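Local structure of uncharacterized protein (Mycobacterium tuberculosis, 3KFW) at residues W88-V93 against V122-D127. The protein is of unknown function but belongs to the PaaX-like family, and is probably a transcriptional regulator that binds DNA through a helix-turn-helix domain. Numbering follows the deposited sequence.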
loop_
_atom_site.group_PDB
_atom_site.type_symbol
_atom_site.label_atom_id
_atom_site.label_comp_id
_atom_site.label_asym_id
_atom_site.label_seq_id
_atom_site.Cartn_x
_atom_site.Cartn_y
_atom_site.Cartn_z
ATOM N N TRP A 88 19.749 10.728 -3.012
ATOM C CA TRP A 88 18.353 11.030 -3.119
ATOM C C TRP A 88 17.752 11.289 -1.730
ATOM O O TRP A 88 18.068 10.596 -0.759
ATOM C CB TRP A 88 17.627 9.818 -3.749
ATOM C CG TRP A 88 18.040 9.570 -5.167
ATOM C CD1 TRP A 88 19.244 9.044 -5.603
ATOM C CD2 TRP A 88 17.273 9.832 -6.341
ATOM N NE1 TRP A 88 19.253 8.958 -6.961
ATOM C CE2 TRP A 88 18.068 9.429 -7.454
ATOM C CE3 TRP A 88 15.990 10.321 -6.564
ATOM C CZ2 TRP A 88 17.630 9.550 -8.783
ATOM C CZ3 TRP A 88 15.528 10.414 -7.869
ATOM C CH2 TRP A 88 16.375 10.051 -8.984
ATOM N N HIS A 89 16.880 12.282 -1.639
ATOM C CA HIS A 89 16.008 12.408 -0.487
ATOM C C HIS A 89 14.908 11.385 -0.604
ATOM O O HIS A 89 14.349 11.210 -1.683
ATOM C CB HIS A 89 15.411 13.819 -0.400
ATOM C CG HIS A 89 16.386 14.842 0.105
ATOM N ND1 HIS A 89 16.307 16.187 -0.221
ATOM C CD2 HIS A 89 17.475 14.705 0.904
ATOM C CE1 HIS A 89 17.284 16.830 0.383
ATOM N NE2 HIS A 89 18.003 15.957 1.071
HETATM N N MSE A 90 14.572 10.731 0.504
HETATM C CA MSE A 90 13.517 9.722 0.503
HETATM C C MSE A 90 12.543 9.898 1.639
HETATM O O MSE A 90 12.895 9.951 2.808
HETATM C CB MSE A 90 14.115 8.341 0.583
HETATM C CG MSE A 90 13.216 7.280 -0.017
HETATM SE SE MSE A 90 14.190 5.585 -0.156
HETATM C CE MSE A 90 13.271 4.954 1.425
ATOM N N LEU A 91 11.286 9.980 1.297
ATOM C CA LEU A 91 10.304 10.135 2.300
ATOM C C LEU A 91 9.336 8.948 2.201
ATOM O O LEU A 91 8.703 8.768 1.196
ATOM C CB LEU A 91 9.595 11.481 2.121
ATOM C CG LEU A 91 10.407 12.774 2.271
ATOM C CD1 LEU A 91 9.507 13.989 1.835
ATOM C CD2 LEU A 91 10.910 12.971 3.669
ATOM N N ILE A 92 9.276 8.156 3.274
ATOM C CA ILE A 92 8.444 6.978 3.440
ATOM C C ILE A 92 7.251 7.355 4.316
ATOM O O ILE A 92 7.439 7.749 5.455
ATOM C CB ILE A 92 9.243 5.861 4.220
ATOM C CG1 ILE A 92 10.578 5.563 3.570
ATOM C CG2 ILE A 92 8.422 4.540 4.344
ATOM C CD1 ILE A 92 10.419 5.213 2.157
ATOM N N VAL A 93 6.031 7.221 3.822
ATOM C CA VAL A 93 4.923 7.568 4.694
ATOM C C VAL A 93 4.618 6.421 5.650
ATOM O O VAL A 93 4.481 5.279 5.216
ATOM C CB VAL A 93 3.689 8.218 3.954
ATOM C CG1 VAL A 93 3.913 8.342 2.449
ATOM C CG2 VAL A 93 2.346 7.549 4.338
ATOM N N VAL A 122 6.170 5.799 -1.062
ATOM C CA VAL A 122 7.577 6.026 -1.243
ATOM C C VAL A 122 7.799 7.189 -2.235
ATOM O O VAL A 122 7.588 7.039 -3.450
ATOM C CB VAL A 122 8.268 4.766 -1.852
ATOM C CG1 VAL A 122 9.735 4.943 -1.832
ATOM C CG2 VAL A 122 7.901 3.495 -1.090
ATOM N N TRP A 123 8.248 8.333 -1.728
ATOM C CA TRP A 123 8.477 9.492 -2.534
ATOM C C TRP A 123 9.966 9.791 -2.503
ATOM O O TRP A 123 10.599 9.593 -1.466
ATOM C CB TRP A 123 7.683 10.664 -1.988
ATOM C CG TRP A 123 6.211 10.509 -2.026
ATOM C CD1 TRP A 123 5.423 9.855 -1.097
ATOM C CD2 TRP A 123 5.313 11.053 -2.988
ATOM N NE1 TRP A 123 4.103 9.969 -1.427
ATOM C CE2 TRP A 123 3.993 10.686 -2.582
ATOM C CE3 TRP A 123 5.482 11.810 -4.156
ATOM C CZ2 TRP A 123 2.856 11.009 -3.328
ATOM C CZ3 TRP A 123 4.353 12.156 -4.893
ATOM C CH2 TRP A 123 3.057 11.747 -4.485
HETATM N N MSE A 124 10.538 10.229 -3.631
HETATM C CA MSE A 124 11.997 10.468 -3.713
HETATM C C MSE A 124 12.278 11.602 -4.609
HETATM O O MSE A 124 11.442 11.970 -5.414
HETATM C CB MSE A 124 12.759 9.314 -4.351
HETATM C CG MSE A 124 12.702 8.083 -3.606
HETATM SE SE MSE A 124 13.395 6.576 -4.630
HETATM C CE MSE A 124 15.301 6.958 -4.407
ATOM N N ARG A 125 13.483 12.129 -4.492
ATOM C CA ARG A 125 14.005 13.096 -5.449
ATOM C C ARG A 125 15.489 13.239 -5.175
ATOM O O ARG A 125 15.947 12.837 -4.118
ATOM C CB ARG A 125 13.277 14.458 -5.365
ATOM C CG ARG A 125 13.584 15.248 -4.111
ATOM C CD ARG A 125 13.966 16.675 -4.448
ATOM N NE ARG A 125 13.322 17.066 -5.698
ATOM C CZ ARG A 125 13.968 17.365 -6.814
ATOM N NH1 ARG A 125 15.274 17.334 -6.843
ATOM N NH2 ARG A 125 13.283 17.683 -7.893
ATOM N N PRO A 126 16.265 13.766 -6.145
ATOM C CA PRO A 126 17.693 13.989 -5.857
ATOM C C PRO A 126 17.867 15.024 -4.745
ATOM O O PRO A 126 17.002 15.859 -4.580
ATOM C CB PRO A 126 18.234 14.513 -7.180
ATOM C CG PRO A 126 17.259 14.063 -8.216
ATOM C CD PRO A 126 15.931 13.984 -7.571
ATOM N N ASP A 127 18.957 15.005 -3.984
ATOM C CA ASP A 127 19.047 15.956 -2.888
ATOM C C ASP A 127 19.624 17.312 -3.307
ATOM O O ASP A 127 20.118 18.049 -2.451
ATOM C CB ASP A 127 19.806 15.368 -1.698
ATOM C CG ASP A 127 21.279 15.257 -1.946
ATOM O OD1 ASP A 127 21.679 15.439 -3.107
ATOM O OD2 ASP A 127 22.056 15.001 -0.989
#
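Leu91 and Trp123 exchange two nearly straight backbone hydrogen bonds, Leu91 N to Trp123 O at 2.9 Å and Trp123 N to Leu91 O at 3.0 Å, in an antiparallel pair of strands running at 165° to each other. His89 and Arg125 form the next hydrogen-bonded pair. There Arg125 N to His89 O is sound, but His89 N to Arg125 O is bent and weak.

Pro126 lies over one face of the Trp88 indole. Its CG sits 4.2 Å from the centroid of the six-membered ring, close to the ring normal, a CH-pi contact. The Met124 side chain bends at chi3 (78°) and crosses Trp88 at about a right angle, bringing its CE to 3.7 Å from Trp88 CB. Met124 also runs alongside Met90, with the two CG atoms in contact. Both are selenomethionines. Ile92 and Val122 continue this sheet face, meeting through CD1 and CG1. At the other end of it, Leu154 of helix 151-158 packs on Trp88 and Met124.

The Asp127 CB approaches the His89 ring from above, 3.5 Å from its centroid, a second CH-pi contact. The carboxylate plane is turned 77° from the imidazole.

Leu91 and Trp123 point to the opposite sheet face from Met90 and Met124, and Met110 of helix 100-112 packs on both. Val93 CG1 meets the edge of the Trp123 ring at CD1. Arg125 NH1 bonds Pro126 O at 3.2 Å, while its NE bonds Arg114 O.

Met90 and Val122 pack on their counterparts in a second subunit. Strands 88-93 and 122-126 are the two inner strands of a four-stranded antiparallel sheet of order 2-3-1-4, consistent with the ferredoxin-like core of the Cas2-like central domain of PaaX proteins.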